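Local coordinates for protein benzoate 1,2-dioxygenase beta subunit (Burkholderia mallei ATCC 23344, PDB 3E99) that forms the beta subunit of benzoate 1,2-dioxygenase, which probably supports the structure of an enzyme that adds both atoms of dioxygen to the benzoate ring, at residues V73-I76 and K77-S81; T4-L7 and A8-Q11; P64-Q67 and G68-R72. One frame throughout, in Å; residues are numbered along the deposited sequence. Where two conformers were deposited one is given.

Contact 1 of 3, residues V73-I76 and K77-S81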
loop_
_atom_site.group_PDB
_atom_site.type_symbol
_atom_site.label_atom_id
_atom_site.label_comp_id
_atom_site.label_asym_id
_atom_site.label_seq_id
_atom_site.Cartn_x
_atom_site.Cartn_y
_atom_site.Cartn_z
ATOM N N VAL A 73 -6.713 -26.169 0.515
ATOM C CA VAL A 73 -5.592 -26.110 1.478
ATOM C C VAL A 73 -4.940 -27.488 1.607
ATOM O O VAL A 73 -3.722 -27.577 1.704
ATOM C CB VAL A 73 -6.063 -25.557 2.860
ATOM C CG1 VAL A 73 -5.127 -25.976 3.987
ATOM C CG2 VAL A 73 -6.275 -24.047 2.812
ATOM N N PHE A 74 -5.729 -28.564 1.600
ATOM C CA PHE A 74 -5.178 -29.904 1.637
ATOM C C PHE A 74 -4.260 -30.104 0.432
ATOM O O PHE A 74 -3.179 -30.636 0.592
ATOM C CB PHE A 74 -6.249 -31.030 1.635
ATOM C CG PHE A 74 -5.679 -32.379 2.063
ATOM C CD1 PHE A 74 -5.093 -33.247 1.143
ATOM C CD2 PHE A 74 -5.685 -32.732 3.400
ATOM C CE1 PHE A 74 -4.553 -34.418 1.547
ATOM C CE2 PHE A 74 -5.162 -33.912 3.823
ATOM C CZ PHE A 74 -4.599 -34.768 2.906
ATOM N N ARG A 75 -4.707 -29.694 -0.773
ATOM C CA ARG A 75 -3.870 -29.825 -1.991
ATOM C C ARG A 75 -2.554 -29.033 -1.866
ATOM O O ARG A 75 -1.488 -29.518 -2.242
ATOM C CB ARG A 75 -4.620 -29.403 -3.284
ATOM C CG ARG A 75 -3.734 -29.551 -4.557
ATOM C CD ARG A 75 -4.346 -28.992 -5.879
ATOM N NE ARG A 75 -4.887 -27.620 -5.798
ATOM C CZ ARG A 75 -4.190 -26.479 -5.616
ATOM N NH1 ARG A 75 -2.871 -26.462 -5.446
ATOM N NH2 ARG A 75 -4.844 -25.320 -5.581
ATOM N N ILE A 76 -2.646 -27.824 -1.350
ATOM C CA ILE A 76 -1.464 -26.999 -1.151
ATOM C C ILE A 76 -0.486 -27.675 -0.186
ATOM O O ILE A 76 0.721 -27.730 -0.426
ATOM C CB ILE A 76 -1.849 -25.579 -0.709
ATOM C CG1 ILE A 76 -2.425 -24.795 -1.923
ATOM C CG2 ILE A 76 -0.631 -24.855 -0.093
ATOM C CD1 ILE A 76 -3.382 -23.699 -1.559
ATOM N N LYS A 77 -1.003 -28.171 0.934
ATOM C CA LYS A 77 -0.145 -28.863 1.887
ATOM C C LYS A 77 0.533 -30.055 1.219
ATOM O O LYS A 77 1.754 -30.284 1.410
ATOM C CB LYS A 77 -0.950 -29.310 3.121
ATOM C CG LYS A 77 -1.480 -28.224 3.979
ATOM C CD LYS A 77 -2.108 -28.832 5.238
ATOM C CE LYS A 77 -2.622 -27.795 6.205
ATOM N NZ LYS A 77 -3.411 -28.480 7.275
ATOM N N THR A 78 -0.221 -30.803 0.394
ATOM C CA THR A 78 0.338 -31.996 -0.254
ATOM C C THR A 78 1.464 -31.621 -1.211
ATOM O O THR A 78 2.527 -32.214 -1.178
ATOM C CB THR A 78 -0.730 -32.825 -1.000
ATOM O OG1 THR A 78 -1.746 -33.189 -0.079
ATOM C CG2 THR A 78 -0.123 -34.093 -1.568
ATOM N N GLU A 79 1.238 -30.602 -2.027
ATOM C CA GLU A 79 2.278 -30.091 -2.925
ATOM C C GLU A 79 3.533 -29.668 -2.159
ATOM O O GLU A 79 4.642 -29.982 -2.551
ATOM C CB GLU A 79 1.731 -28.900 -3.752
ATOM C CG GLU A 79 0.696 -29.354 -4.792
ATOM C CD GLU A 79 0.025 -28.220 -5.552
ATOM O OE1 GLU A 79 0.030 -27.042 -5.083
ATOM O OE2 GLU A 79 -0.544 -28.548 -6.627
ATOM N N ARG A 80 3.357 -28.960 -1.053
ATOM C CA ARG A 80 4.478 -28.445 -0.291
ATOM C C ARG A 80 5.250 -29.498 0.476
ATOM O O ARG A 80 6.425 -29.317 0.780
ATOM C CB ARG A 80 3.993 -27.342 0.655
ATOM C CG ARG A 80 3.554 -26.086 -0.094
ATOM C CD ARG A 80 2.974 -25.044 0.831
ATOM N NE ARG A 80 3.951 -24.692 1.851
ATOM C CZ ARG A 80 4.959 -23.846 1.666
ATOM N NH1 ARG A 80 5.112 -23.239 0.496
ATOM N NH2 ARG A 80 5.809 -23.611 2.666
ATOM N N SER A 81 4.611 -30.622 0.774
ATOM C CA SER A 81 5.214 -31.588 1.664
ATOM C C SER A 81 6.407 -32.301 1.008
ATOM O O SER A 81 7.267 -32.806 1.702
ATOM C CB SER A 81 4.161 -32.579 2.137
ATOM O OG SER A 81 3.787 -33.411 1.079
#
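Four i, i+4 pairs of helix 66-82, in a chain of the NTF2-like clan, show how one helix divides its chemistry between faces: V73/K77, F74/T78, R75/E79 and I76/R80. Main-chain bonds set the spacing, for example E79 N to R75 O at 2.9 Å. R75 and E79 form the salt bridge within the helix. The arginine chain leaves with CG anti to its N (chi1 -180°) and bends at chi3, which brings the edge of its guanidinium to the carboxylate; NH1 is 3.0 Å from E79 OE1 and makes a weak hydrogen bond to OE2, the two planes lying 53° apart. NH2 of the same arginine makes a salt bridge with D160, so the guanidinium is shared between helix and C-terminal segment. Buried I76 and partly exposed R80 lie side by side, pointing the same way, with I76 CG2 3.7 Å from R80 CD, while R80 NH1 forms a salt bridge with D87; I76 itself also touches W26 and I161. K77, extended beyond CG, crosses V73 obliquely, its CE 3.8 Å from V73 CG1, and forms a salt bridge with D27. T78, on the outer surface, comes obliquely to the ring of F74, with OG1 3.5 Å from F74 CE1 and 3.0 Å from F74 O.

Contact 2 of 3, residues T4-L7 and A8-Q11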
loop_
_atom_site.group_PDB
_atom_site.type_symbol
_atom_site.label_atom_id
_atom_site.label_comp_id
_atom_site.label_asym_id
_atom_site.label_seq_id
_atom_site.Cartn_x
_atom_site.Cartn_y
_atom_site.Cartn_z
ATOM N N THR A 4 -19.087 -2.530 18.937
ATOM C CA THR A 4 -18.717 -1.380 18.138
ATOM C C THR A 4 -17.445 -1.800 17.402
ATOM O O THR A 4 -16.486 -2.275 18.002
ATOM C CB THR A 4 -18.593 -0.055 18.947
ATOM O OG1 THR A 4 -17.492 -0.107 19.851
ATOM C CG2 THR A 4 -19.902 0.235 19.733
ATOM N N ILE A 5 -17.519 -1.730 16.085
ATOM C CA ILE A 5 -16.497 -2.198 15.189
ATOM C C ILE A 5 -16.282 -1.003 14.300
ATOM O O ILE A 5 -17.250 -0.396 13.806
ATOM C CB ILE A 5 -16.975 -3.412 14.362
ATOM C CG1 ILE A 5 -17.199 -4.631 15.250
ATOM C CG2 ILE A 5 -15.965 -3.792 13.241
ATOM C CD1 ILE A 5 -15.932 -5.159 15.895
ATOM N N ASP A 6 -15.024 -0.620 14.140
ATOM C CA ASP A 6 -14.692 0.456 13.243
ATOM C C ASP A 6 -13.715 -0.035 12.164
ATOM O O ASP A 6 -13.329 -1.220 12.113
ATOM C CB ASP A 6 -14.120 1.641 14.016
ATOM C CG ASP A 6 -12.831 1.323 14.747
ATOM O OD1 ASP A 6 -12.134 0.348 14.414
ATOM O OD2 ASP A 6 -12.477 2.093 15.657
ATOM N N LEU A 7 -13.291 0.898 11.322
ATOM C CA LEU A 7 -12.436 0.574 10.199
ATOM C C LEU A 7 -11.127 -0.003 10.653
ATOM O O LEU A 7 -10.618 -0.932 10.028
ATOM C CB LEU A 7 -12.202 1.821 9.336
ATOM C CG LEU A 7 -11.316 1.640 8.132
ATOM C CD1 LEU A 7 -11.923 0.592 7.184
ATOM C CD2 LEU A 7 -11.105 3.012 7.436
ATOM N N ALA A 8 -10.565 0.516 11.735
ATOM C CA ALA A 8 -9.327 -0.032 12.267
ATOM C C ALA A 8 -9.475 -1.480 12.725
ATOM O O ALA A 8 -8.583 -2.283 12.495
ATOM C CB ALA A 8 -8.731 0.842 13.365
ATOM N N ASP A 9 -10.598 -1.819 13.356
ATOM C CA ASP A 9 -10.841 -3.209 13.735
ATOM C C ASP A 9 -10.901 -4.122 12.496
ATOM O O ASP A 9 -10.362 -5.235 12.487
ATOM C CB ASP A 9 -12.130 -3.332 14.511
ATOM C CG ASP A 9 -12.083 -2.604 15.815
ATOM O OD1 ASP A 9 -11.014 -2.609 16.478
ATOM O OD2 ASP A 9 -13.116 -2.002 16.150
ATOM N N ILE A 10 -11.580 -3.645 11.463
ATOM C CA ILE A 10 -11.677 -4.367 10.214
ATOM C C ILE A 10 -10.309 -4.540 9.555
ATOM O O ILE A 10 -9.981 -5.615 9.087
ATOM C CB ILE A 10 -12.690 -3.711 9.243
ATOM C CG1 ILE A 10 -14.118 -3.705 9.835
ATOM C CG2 ILE A 10 -12.694 -4.449 7.868
ATOM C CD1 ILE A 10 -15.118 -2.791 9.136
ATOM N N GLN A 11 -9.513 -3.463 9.505
ATOM C CA GLN A 11 -8.165 -3.493 8.947
ATOM C C GLN A 11 -7.271 -4.492 9.702
ATOM O O GLN A 11 -6.529 -5.280 9.098
ATOM C CB GLN A 11 -7.570 -2.065 8.914
ATOM C CG GLN A 11 -8.196 -1.199 7.818
ATOM C CD GLN A 11 -7.754 0.254 7.843
ATOM O OE1 GLN A 11 -7.703 0.877 8.891
ATOM N NE2 GLN A 11 -7.463 0.802 6.680
#
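The backbone is extended through T4-D6 (D6 psi -177°) and turns helical at L7, where helix 7-22 begins; I10 N closes the first turn on D6 O at 3.1 Å, with Q11 N to L7 O following. D6 and D9 form a capping box, in which the N-cap side chain takes a first-turn N-H and the side chain three residues on takes the N-cap's own N-H. D6 is the N-cap: its CG sits between its own N and carbonyl carbon (chi1 62°), a rotation that swings OD1 over the opening turn to accept from D9 N at 2.9 Å, almost straight along the C-O bond. In return D9 OD2 takes the N-H of D6 at 3.1 Å, on its anti side and 29° out of the carboxylate plane. The price is that D6 OD1 and D9 OD2 stand only 3.1 Å apart; the main-chain N-H groups and the helix N-terminus would be expected to ease that repulsion. Beside the box, I5 and I10 cross at about a right angle, I5 CG2 resting 3.9 Å from I10 CG1, and L7 CG lies 3.8 Å from Q11 OE1. I5, L7 and I10 turn to the sheet: I5 and I10 lie on H107 of strand 106-119 and on F136 in the loop after strand 122-135, I10 reaches V109, and L7 settles on V97 of strand 89-103, which Q11 also touches.

Contact 3 of 3, residues P64-Q67 and G68-R72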
loop_
_atom_site.group_PDB
_atom_site.type_symbol
_atom_site.label_atom_id
_atom_site.label_comp_id
_atom_site.label_asym_id
_atom_site.label_seq_id
_atom_site.Cartn_x
_atom_site.Cartn_y
_atom_site.Cartn_z
ATOM N N PRO A 64 -18.960 -22.589 -2.670
ATOM C CA PRO A 64 -20.203 -22.208 -2.030
ATOM C C PRO A 64 -20.183 -22.344 -0.527
ATOM O O PRO A 64 -21.106 -21.887 0.151
ATOM C CB PRO A 64 -21.209 -23.170 -2.641
ATOM C CG PRO A 64 -20.433 -24.395 -2.897
ATOM C CD PRO A 64 -19.050 -23.937 -3.260
ATOM N N ASN A 65 -19.140 -22.981 -0.005
ATOM C CA ASN A 65 -18.933 -23.020 1.434
ATOM C C ASN A 65 -17.471 -23.238 1.680
ATOM O O ASN A 65 -16.696 -23.358 0.748
ATOM C CB ASN A 65 -19.798 -24.113 2.063
ATOM C CG ASN A 65 -19.589 -25.433 1.415
ATOM O OD1 ASN A 65 -18.466 -25.828 1.162
ATOM N ND2 ASN A 65 -20.687 -26.128 1.106
ATOM N N ARG A 66 -17.084 -23.293 2.942
ATOM C CA ARG A 66 -15.677 -23.407 3.255
ATOM C C ARG A 66 -15.056 -24.768 2.897
ATOM O O ARG A 66 -13.878 -24.852 2.661
ATOM C CB ARG A 66 -15.452 -23.147 4.717
ATOM C CG ARG A 66 -14.017 -22.692 4.993
ATOM C CD ARG A 66 -13.865 -22.410 6.431
ATOM N NE ARG A 66 -13.648 -23.651 7.125
ATOM C CZ ARG A 66 -13.241 -23.751 8.382
ATOM N NH1 ARG A 66 -13.046 -22.673 9.124
ATOM N NH2 ARG A 66 -13.025 -24.954 8.901
ATOM N N GLN A 67 -15.840 -25.829 2.848
ATOM C CA GLN A 67 -15.273 -27.118 2.512
ATOM C C GLN A 67 -14.373 -27.055 1.280
ATOM O O GLN A 67 -13.318 -27.657 1.264
ATOM C CB GLN A 67 -16.368 -28.165 2.288
ATOM C CG GLN A 67 -15.840 -29.556 1.902
ATOM C CD GLN A 67 -16.953 -30.544 1.787
ATOM O OE1 GLN A 67 -17.754 -30.661 2.686
ATOM N NE2 GLN A 67 -17.017 -31.258 0.673
ATOM N N GLY A 68 -14.778 -26.340 0.243
ATOM C CA GLY A 68 -13.967 -26.238 -0.961
ATOM C C GLY A 68 -12.609 -25.631 -0.651
ATOM O O GLY A 68 -11.594 -26.047 -1.206
ATOM N N LEU A 69 -12.582 -24.653 0.251
ATOM C CA LEU A 69 -11.323 -24.018 0.633
ATOM C C LEU A 69 -10.456 -24.981 1.432
ATOM O O LEU A 69 -9.238 -24.929 1.311
ATOM C CB LEU A 69 -11.544 -22.762 1.477
ATOM C CG LEU A 69 -12.006 -21.496 0.757
ATOM C CD1 LEU A 69 -12.201 -20.381 1.772
ATOM C CD2 LEU A 69 -11.007 -21.100 -0.328
ATOM N N GLU A 70 -11.092 -25.800 2.273
ATOM C CA GLU A 70 -10.380 -26.806 3.084
ATOM C C GLU A 70 -9.710 -27.780 2.156
ATOM O O GLU A 70 -8.552 -28.160 2.339
ATOM C CB GLU A 70 -11.341 -27.536 4.021
ATOM C CG GLU A 70 -11.918 -26.633 5.165
ATOM C CD GLU A 70 -13.175 -27.181 5.765
ATOM O OE1 GLU A 70 -13.320 -28.409 5.834
ATOM O OE2 GLU A 70 -14.040 -26.386 6.162
ATOM N N ASP A 71 -10.445 -28.236 1.156
ATOM C CA ASP A 71 -9.855 -29.183 0.215
ATOM C C ASP A 71 -8.687 -28.559 -0.552
ATOM O O ASP A 71 -7.704 -29.208 -0.823
ATOM C CB ASP A 71 -10.899 -29.727 -0.745
ATOM C CG ASP A 71 -12.058 -30.415 -0.018
ATOM O OD1 ASP A 71 -11.871 -31.007 1.081
ATOM O OD2 ASP A 71 -13.169 -30.373 -0.560
ATOM N N ARG A 72 -8.817 -27.306 -0.922
ATOM C CA ARG A 72 -7.752 -26.636 -1.642
ATOM C C ARG A 72 -6.511 -26.492 -0.753
ATOM O O ARG A 72 -5.395 -26.680 -1.218
ATOM C CB ARG A 72 -8.225 -25.282 -2.141
ATOM C CG ARG A 72 -7.313 -24.660 -3.165
ATOM C CD ARG A 72 -7.905 -23.334 -3.665
ATOM N NE ARG A 72 -8.675 -23.491 -4.902
ATOM C CZ ARG A 72 -8.323 -22.998 -6.090
ATOM N NH1 ARG A 72 -7.185 -22.333 -6.258
ATOM N NH2 ARG A 72 -9.112 -23.199 -7.138
HETATM O O HOH W 1 -17.238 -25.748 -1.011
#
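R66 and E70 make the firm half of this first turn of helix 66-82, whereas Q67 and D71 make its loose, solvent-facing half. In the R66-E70 salt bridge the arginine takes the acid side-on with two nitrogens directed at one oxygen: NE is 2.9 Å and NH2 3.3 Å from E70 OE2, both from the same face of the carboxylate. E70 OE2 lies in the guanidinium plane, at its edge, yet the two flat groups stand 83° apart. NE comes to the anti side of OE2, modestly out of the carboxylate plane, while NH2 reaches the same oxygen from well above it. The bend at chi3 (81°) presents the NE edge of the outward-running arginine to E70, and NH1 also bonds to Y33 O, a second hold that should limit rotation of the guanidinium. On the exposed side contact is slight: Q67 CG lies 3.7 Å from D71 OD2, the amide and carboxylate 59° apart, with a main-chain bond from D71 N to Q67 O (2.9 Å) alongside. At the helix start a water accepts from G68 N at 2.8 Å and also lies close to N65 OD1. The whole is an i, i+4 arginine-glutamate salt bridge on a helix whose other face, through buried L69, packs against W29 and L30 of helix 26-30 and Y63 of strand 59-63.

Contacts 1 and 3 occupy successive parts of helix 66-82, their centres 14 Å apart, and both set an i, i+4 arginine-glutamate bridge beside residues that pack on helix 26-30. None of the three is fully core. Contact 1 is partly buried, and its charged ends reach D160, D87 and D27 of helix 26-30; D160 is shared with R72 of contact 3. Contact 3 is a surface contact at the start of the helix, with a water on G68 N. Contact 2, also at the surface, opens helix 7-22, lies on the opposite side of the chain's centre from contact 1, about 20 Å away at the nearest atoms, and uses carboxylates for main-chain N-H groups where the other two pair them with guanidinium groups.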